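Local coordinates for DNA-entry nuclease (Competence-specific nuclease) (Streptococcus agalactiae ILRI112, PDB 4QGO), which probably cleaves DNA, and perhaps RNA, without strict sequence preference, as a nuclease of the beta-beta-alpha metal (His-Me finger) superfamily, at residues Thr65-Asp71 with Arg169-Thr175; Asp102-Val108 with Gln210-Met215. The protein carries 1 engineered substitution. All blocks are in the same frame, centred on the assembly; numbering follows the deposited sequence.

Contact 1 of 2, residues Thr65-Asp71 with Arg169-Thr175; sequences TANAMLD and RVRYRVT. With SO4 (sulfate ion), chain C.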
loop_
_atom_site.group_PDB
_atom_site.type_symbol
_atom_site.label_atom_id
_atom_site.label_comp_id
_atom_site.label_asym_id
_atom_site.label_seq_id
_atom_site.Cartn_x
_atom_site.Cartn_y
_atom_site.Cartn_z
ATOM N N THR A 65 1.755 0.871 -10.470
ATOM C CA THR A 65 3.067 0.981 -9.839
ATOM C C THR A 65 3.504 2.412 -9.543
ATOM O O THR A 65 3.572 3.254 -10.443
ATOM C CB THR A 65 4.128 0.322 -10.740
ATOM O OG1 THR A 65 3.647 -0.952 -11.175
ATOM C CG2 THR A 65 5.426 0.120 -9.986
ATOM N N ALA A 66 3.775 2.668 -8.266
ATOM C CA ALA A 66 4.297 3.950 -7.810
ATOM C C ALA A 66 5.713 3.768 -7.318
ATOM O O ALA A 66 6.028 2.798 -6.619
ATOM C CB ALA A 66 3.426 4.508 -6.678
ATOM N N ASN A 67 6.571 4.715 -7.672
ATOM C CA ASN A 67 7.971 4.672 -7.270
ATOM C C ASN A 67 8.425 5.972 -6.645
ATOM O O ASN A 67 7.939 7.040 -6.990
ATOM C CB ASN A 67 8.851 4.391 -8.483
ATOM C CG ASN A 67 8.929 2.919 -8.813
ATOM O OD1 ASN A 67 9.577 2.148 -8.104
ATOM N ND2 ASN A 67 8.291 2.522 -9.902
ATOM N N ALA A 68 9.393 5.873 -5.746
ATOM C CA ALA A 68 9.957 7.062 -5.118
ATOM C C ALA A 68 11.388 6.833 -4.700
ATOM O O ALA A 68 11.814 5.693 -4.471
ATOM C CB ALA A 68 9.132 7.476 -3.907
ATOM N N MET A 69 12.142 7.930 -4.641
ATOM C CA MET A 69 13.375 7.986 -3.880
ATOM C C MET A 69 13.138 9.032 -2.827
ATOM O O MET A 69 12.868 10.190 -3.147
ATOM C CB MET A 69 14.576 8.375 -4.746
ATOM C CG MET A 69 15.841 8.651 -3.931
ATOM S SD MET A 69 16.477 7.179 -3.078
ATOM C CE MET A 69 16.976 6.185 -4.455
ATOM N N LEU A 70 13.177 8.592 -1.580
ATOM C CA LEU A 70 12.781 9.414 -0.453
ATOM C C LEU A 70 13.979 9.881 0.348
ATOM O O LEU A 70 14.897 9.114 0.618
ATOM C CB LEU A 70 11.841 8.626 0.468
ATOM C CG LEU A 70 10.560 8.048 -0.145
ATOM C CD1 LEU A 70 9.836 7.144 0.859
ATOM C CD2 LEU A 70 9.631 9.155 -0.630
ATOM N N ASP A 71 13.951 11.151 0.735
ATOM C CA ASP A 71 14.923 11.683 1.676
ATOM C C ASP A 71 14.330 12.930 2.331
ATOM O O ASP A 71 13.170 13.290 2.075
ATOM C CB ASP A 71 16.297 11.945 1.019
ATOM C CG ASP A 71 16.257 13.013 -0.068
ATOM O OD1 ASP A 71 15.449 13.964 0.018
ATOM O OD2 ASP A 71 17.059 12.912 -1.019
ATOM N N ARG A 169 18.432 7.551 2.899
ATOM C CA ARG A 169 17.843 7.623 1.565
ATOM C C ARG A 169 17.113 6.311 1.324
ATOM O O ARG A 169 17.711 5.239 1.422
ATOM C CB ARG A 169 18.930 7.791 0.505
ATOM C CG ARG A 169 19.582 9.168 0.482
ATOM C CD ARG A 169 19.001 10.020 -0.636
ATOM N NE ARG A 169 19.415 9.545 -1.951
ATOM C CZ ARG A 169 19.045 10.100 -3.100
ATOM N NH1 ARG A 169 18.213 11.147 -3.121
ATOM N NH2 ARG A 169 19.481 9.589 -4.237
ATOM N N VAL A 170 15.824 6.392 1.030
ATOM C CA VAL A 170 15.022 5.179 0.890
ATOM C C VAL A 170 14.386 5.089 -0.491
ATOM O O VAL A 170 13.580 5.930 -0.872
ATOM C CB VAL A 170 13.933 5.085 1.979
ATOM C CG1 VAL A 170 13.168 3.773 1.822
ATOM C CG2 VAL A 170 14.568 5.148 3.364
ATOM N N ARG A 171 14.782 4.069 -1.248
ATOM C CA ARG A 171 14.130 3.746 -2.512
ATOM C C ARG A 171 12.868 2.937 -2.171
ATOM O O ARG A 171 12.913 2.034 -1.352
ATOM C CB ARG A 171 15.097 2.957 -3.400
ATOM C CG ARG A 171 14.559 2.567 -4.759
ATOM C CD ARG A 171 14.404 3.759 -5.728
ATOM N NE ARG A 171 14.012 3.220 -7.026
ATOM C CZ ARG A 171 12.765 2.908 -7.368
ATOM N NH1 ARG A 171 11.756 3.148 -6.534
ATOM N NH2 ARG A 171 12.521 2.369 -8.551
ATOM N N TYR A 172 11.740 3.292 -2.785
ATOM C CA TYR A 172 10.417 2.836 -2.337
ATOM C C TYR A 172 9.547 2.552 -3.550
ATOM O O TYR A 172 9.542 3.326 -4.512
ATOM C CB TYR A 172 9.791 3.963 -1.505
ATOM C CG TYR A 172 8.530 3.674 -0.700
ATOM C CD1 TYR A 172 8.409 2.533 0.085
ATOM C CD2 TYR A 172 7.491 4.601 -0.662
ATOM C CE1 TYR A 172 7.258 2.304 0.845
ATOM C CE2 TYR A 172 6.350 4.382 0.099
ATOM C CZ TYR A 172 6.243 3.242 0.853
ATOM O OH TYR A 172 5.109 3.014 1.618
ATOM N N ARG A 173 8.820 1.439 -3.514
ATOM C CA ARG A 173 7.938 1.062 -4.611
ATOM C C ARG A 173 6.661 0.466 -4.042
ATOM O O ARG A 173 6.710 -0.465 -3.242
ATOM C CB ARG A 173 8.626 0.077 -5.566
ATOM C CG ARG A 173 7.792 -0.331 -6.794
ATOM C CD ARG A 173 8.666 -0.994 -7.871
ATOM N NE ARG A 173 9.362 -2.190 -7.385
ATOM C CZ ARG A 173 10.541 -2.617 -7.834
ATOM N NH1 ARG A 173 11.193 -1.951 -8.791
ATOM N NH2 ARG A 173 11.086 -3.714 -7.319
ATOM N N VAL A 174 5.525 1.033 -4.441
ATOM C CA VAL A 174 4.223 0.595 -3.955
ATOM C C VAL A 174 3.339 0.235 -5.144
ATOM O O VAL A 174 3.118 1.052 -6.042
ATOM C CB VAL A 174 3.547 1.694 -3.125
ATOM C CG1 VAL A 174 2.159 1.249 -2.696
ATOM C CG2 VAL A 174 4.404 2.049 -1.898
ATOM N N THR A 175 2.854 -1.002 -5.160
ATOM C CA THR A 175 2.108 -1.500 -6.308
ATOM C C THR A 175 0.807 -2.131 -5.844
ATOM O O THR A 175 0.823 -3.149 -5.161
ATOM C CB THR A 175 2.910 -2.559 -7.072
ATOM O OG1 THR A 175 4.231 -2.058 -7.365
ATOM C CG2 THR A 175 2.216 -2.927 -8.382
HETATM S S SO4 C . 10.503 0.194 -11.613
HETATM O O1 SO4 C . 9.056 0.086 -11.520
HETATM O O2 SO4 C . 10.863 1.290 -12.498
HETATM O O3 SO4 C . 11.084 -1.045 -12.145
HETATM O O4 SO4 C . 11.071 0.456 -10.299
#
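Asn67 and Arg171 meet through their polar ends: NH1 and NH2 of Arg171 both donate end-on to the single amide oxygen OD1 of Asn67, at 2.9 and 3.0 Å respectively. OD1 lies in the guanidinium plane, but the amide is turned 74° from that plane, and both nitrogens reach the oxygen from one face of the amide. The bend of Arg171 at chi2 (71°) brings its end back over the neighbouring strand, where NH1 also makes a longer bond of 3.3 Å to Ala68 O. That carbonyl takes the Tyr172 N-H from its opposite face. A sulfate ion, probably from the crystallisation liquor, sits beside this cluster. Its O4 lies at the edge of the Arg173 guanidinium, 2.8 Å from Arg173 NH1, and Arg171 NH2 adds a weak bond to the same oxygen, while Asn67 ND2 donates to sulfate O1. Further along, Met69 CG lies over one face of the Arg169 guanidinium, toward its rim, and the edge of that group offers NH1 to Asp71 OD2 in a 3.0 Å salt bridge on the anti side of the carboxylate.

These side chains stand on two adjacent antiparallel strands in the seven-stranded sheet of the nuclease, 66-70 lying between 52-54 and 170-177. Paired backbone bonds at Ala66-Val174, Ala68-Tyr172 and Leu70-Val170 fix the register. On the apolar face, Leu70 CD1 approaches Tyr172 CD2 to 3.8 Å, and helix 153-165 covers Leu70, Val170 and Tyr172. The polar ends have second partners: Arg173 NH2 forms a salt bridge with Glu192 and a hydrogen bond with Asn42, Arg169 NH2 donates to Val49 O, and Asp71 OD1 is bound to Thr73 OG1.

Contact 2 of 2, residues Asp102-Val108 with Gln210-Met215; sequences DHYGHAV and QASYTM. With SO4 (sulfate ion), chain D.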
loop_
_atom_site.group_PDB
_atom_site.type_symbol
_atom_site.label_atom_id
_atom_site.label_comp_id
_atom_site.label_asym_id
_atom_site.label_seq_id
_atom_site.Cartn_x
_atom_site.Cartn_y
_atom_site.Cartn_z
ATOM N N ASP A 102 -17.278 -3.463 13.798
ATOM C CA ASP A 102 -15.976 -3.640 14.405
ATOM C C ASP A 102 -15.469 -2.309 14.950
ATOM O O ASP A 102 -16.156 -1.288 14.847
ATOM C CB ASP A 102 -14.985 -4.317 13.442
ATOM C CG ASP A 102 -14.669 -3.489 12.207
ATOM O OD1 ASP A 102 -14.747 -2.240 12.251
ATOM O OD2 ASP A 102 -14.307 -4.123 11.185
ATOM N N HIS A 103 -14.271 -2.314 15.542
ATOM C CA HIS A 103 -13.824 -1.128 16.261
ATOM C C HIS A 103 -13.477 0.045 15.344
ATOM O O HIS A 103 -13.309 1.145 15.823
ATOM C CB HIS A 103 -12.658 -1.480 17.196
ATOM C CG HIS A 103 -11.335 -1.670 16.502
ATOM N ND1 HIS A 103 -10.968 -2.857 15.913
ATOM C CD2 HIS A 103 -10.295 -0.825 16.335
ATOM C CE1 HIS A 103 -9.755 -2.727 15.387
ATOM N NE2 HIS A 103 -9.319 -1.506 15.634
ATOM N N TYR A 104 -13.326 -0.219 14.039
ATOM C CA TYR A 104 -13.040 0.849 13.076
ATOM C C TYR A 104 -14.255 1.719 12.786
ATOM O O TYR A 104 -14.120 2.894 12.438
ATOM C CB TYR A 104 -12.484 0.284 11.762
ATOM C CG TYR A 104 -11.165 -0.431 11.947
ATOM C CD1 TYR A 104 -9.977 0.286 12.087
ATOM C CD2 TYR A 104 -11.102 -1.820 11.978
ATOM C CE1 TYR A 104 -8.773 -0.365 12.260
ATOM C CE2 TYR A 104 -9.901 -2.478 12.156
ATOM C CZ TYR A 104 -8.743 -1.748 12.292
ATOM O OH TYR A 104 -7.547 -2.409 12.466
ATOM N N GLY A 105 -15.442 1.133 12.899
ATOM C CA GLY A 105 -16.672 1.873 12.691
ATOM C C GLY A 105 -17.076 2.000 11.234
ATOM O O GLY A 105 -18.259 2.023 10.916
ATOM N N HIS A 106 -16.091 2.108 10.345
ATOM C CA HIS A 106 -16.359 2.202 8.912
ATOM C C HIS A 106 -15.462 1.206 8.192
ATOM O O HIS A 106 -14.468 0.744 8.750
ATOM C CB HIS A 106 -16.101 3.608 8.395
ATOM C CG HIS A 106 -14.690 4.059 8.578
ATOM N ND1 HIS A 106 -14.244 4.656 9.737
ATOM C CD2 HIS A 106 -13.616 3.985 7.755
ATOM C CE1 HIS A 106 -12.958 4.935 9.617
ATOM N NE2 HIS A 106 -12.554 4.536 8.424
ATOM N N ALA A 107 -15.809 0.884 6.952
ATOM C CA ALA A 107 -15.148 -0.210 6.238
ATOM C C ALA A 107 -13.892 0.214 5.484
ATOM O O ALA A 107 -12.891 -0.506 5.512
ATOM C CB ALA A 107 -16.110 -0.873 5.283
ATOM N N VAL A 108 -13.940 1.367 4.822
ATOM C CA VAL A 108 -12.860 1.758 3.907
ATOM C C VAL A 108 -12.350 3.180 4.113
ATOM O O VAL A 108 -13.076 4.046 4.604
ATOM C CB VAL A 108 -13.255 1.574 2.426
ATOM C CG1 VAL A 108 -13.451 0.097 2.105
ATOM C CG2 VAL A 108 -14.509 2.387 2.077
ATOM N N GLN A 210 -10.367 -7.078 5.840
ATOM C CA GLN A 210 -10.747 -6.681 7.188
ATOM C C GLN A 210 -11.479 -7.890 7.776
ATOM O O GLN A 210 -12.264 -8.535 7.077
ATOM C CB GLN A 210 -11.654 -5.446 7.121
ATOM C CG GLN A 210 -11.944 -4.758 8.468
ATOM C CD GLN A 210 -12.022 -3.237 8.348
ATOM O OE1 GLN A 210 -11.246 -2.610 7.618
ATOM N NE2 GLN A 210 -12.967 -2.638 9.053
ATOM N N ALA A 211 -11.216 -8.210 9.041
ATOM C CA ALA A 211 -11.684 -9.481 9.605
ATOM C C ALA A 211 -13.208 -9.603 9.645
ATOM O O ALA A 211 -13.753 -10.701 9.557
ATOM C CB ALA A 211 -11.104 -9.694 10.990
ATOM N N SER A 212 -13.897 -8.472 9.739
ATOM C CA SER A 212 -15.337 -8.483 9.995
ATOM C C SER A 212 -16.195 -8.459 8.739
ATOM O O SER A 212 -17.410 -8.400 8.829
ATOM C CB SER A 212 -15.724 -7.292 10.877
ATOM O OG SER A 212 -15.710 -6.089 10.126
ATOM N N TYR A 213 -15.575 -8.496 7.565
ATOM C CA TYR A 213 -16.359 -8.484 6.342
ATOM C C TYR A 213 -15.618 -9.085 5.168
ATOM O O TYR A 213 -14.413 -9.322 5.245
ATOM C CB TYR A 213 -16.847 -7.065 6.013
ATOM C CG TYR A 213 -15.797 -6.016 5.637
ATOM C CD1 TYR A 213 -15.129 -6.054 4.404
ATOM C CD2 TYR A 213 -15.553 -4.934 6.474
ATOM C CE1 TYR A 213 -14.213 -5.074 4.060
ATOM C CE2 TYR A 213 -14.639 -3.937 6.129
ATOM C CZ TYR A 213 -13.983 -4.012 4.914
ATOM O OH TYR A 213 -13.090 -3.029 4.558
ATOM N N THR A 214 -16.340 -9.315 4.077
ATOM C CA THR A 214 -15.703 -9.672 2.821
ATOM C C THR A 214 -16.012 -8.619 1.769
ATOM O O THR A 214 -17.011 -7.915 1.844
ATOM C CB THR A 214 -16.122 -11.078 2.329
ATOM O OG1 THR A 214 -17.550 -11.144 2.217
ATOM C CG2 THR A 214 -15.629 -12.137 3.297
ATOM N N MET A 215 -15.123 -8.502 0.793
ATOM C CA MET A 215 -15.296 -7.557 -0.296
ATOM C C MET A 215 -15.215 -8.248 -1.648
ATOM O O MET A 215 -14.394 -9.138 -1.844
ATOM C CB MET A 215 -14.224 -6.468 -0.236
ATOM C CG MET A 215 -14.403 -5.411 -1.325
ATOM S SD MET A 215 -13.073 -4.200 -1.390
ATOM C CE MET A 215 -13.475 -3.142 -0.010
HETATM S S SO4 D . -5.779 -0.784 14.916
HETATM O O1 SO4 D . -5.643 -0.909 13.469
HETATM O O2 SO4 D . -4.521 -0.335 15.506
HETATM O O3 SO4 D . -6.832 0.185 15.216
HETATM O O4 SO4 D . -6.165 -2.075 15.486
HETATM O O HOH W 1 -12.559 -6.290 11.555
#
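The carboxylate of Asp102 and the amide of Gln210 meet by their polar ends, the side chains crossing at about a right angle and the planes 33° apart, joining the loop that leads into strand 108-112 to a type I turn near the C-terminus. Strands 108-112 and 135-139, with helix 140-144 following, are consistent with the two strands of the beta-beta-alpha metal finger of this family. Asp102 OD2 takes Gln210 NE2 on its syn lone pair, 2.9 Å away and in the amide plane, while Ser212 OG donates from above the carboxylate plane at 2.6 Å. A water gives OD2 a third hydrogen bond. The other oxygen, OD1, accepts from Tyr104 N and closes an Asx turn; Thr100 OG1 is a further partner. With CG set between the backbone N and the carbonyl carbon (chi1 64°), the acid can serve both its own loop and the turn at 210-213, remote in sequence.

Gln210 OE1 accepts from the backbone N of His141 in helix 140-144, settling which end of the amide faces Asp102. Its NE2 lies 3.6 Å from Tyr104 CD2, an oblique approach to a ring whose OH is hydrogen-bonded to both His141 ND1 and a sulfate, probably from the crystallisation liquor. His103 NE2 donates to that same ion.

At the other end of the contact, Ala107 CB approaches Tyr213 CE2 obliquely, with Ile222 of strand 222-224 touching both residues. Beyond the ring, Tyr213 OH donates to Ala107 O over 2.7 Å, meeting the carbonyl from above its plane.

How the contacts relate
Contact 1 and contact 2 lie on opposite sides of the chain's centre, their centres 29 Å apart and their nearest atoms about 14 Å apart, with no touch between them. Along the sequence they interleave: 65-71, then 102-108, then 169-175 and 210-215. Contact 1 belongs to the large antiparallel sheet, whereas contact 2 borders the two-stranded sheet of 108-112 and 135-139, from which the metal finger of the family, and so the probable active site, is expected to be built; no metal is bound. Each has a sulfate nearby, held by arginines and an asparagine in contact 1 and by a histidine and a tyrosine in contact 2.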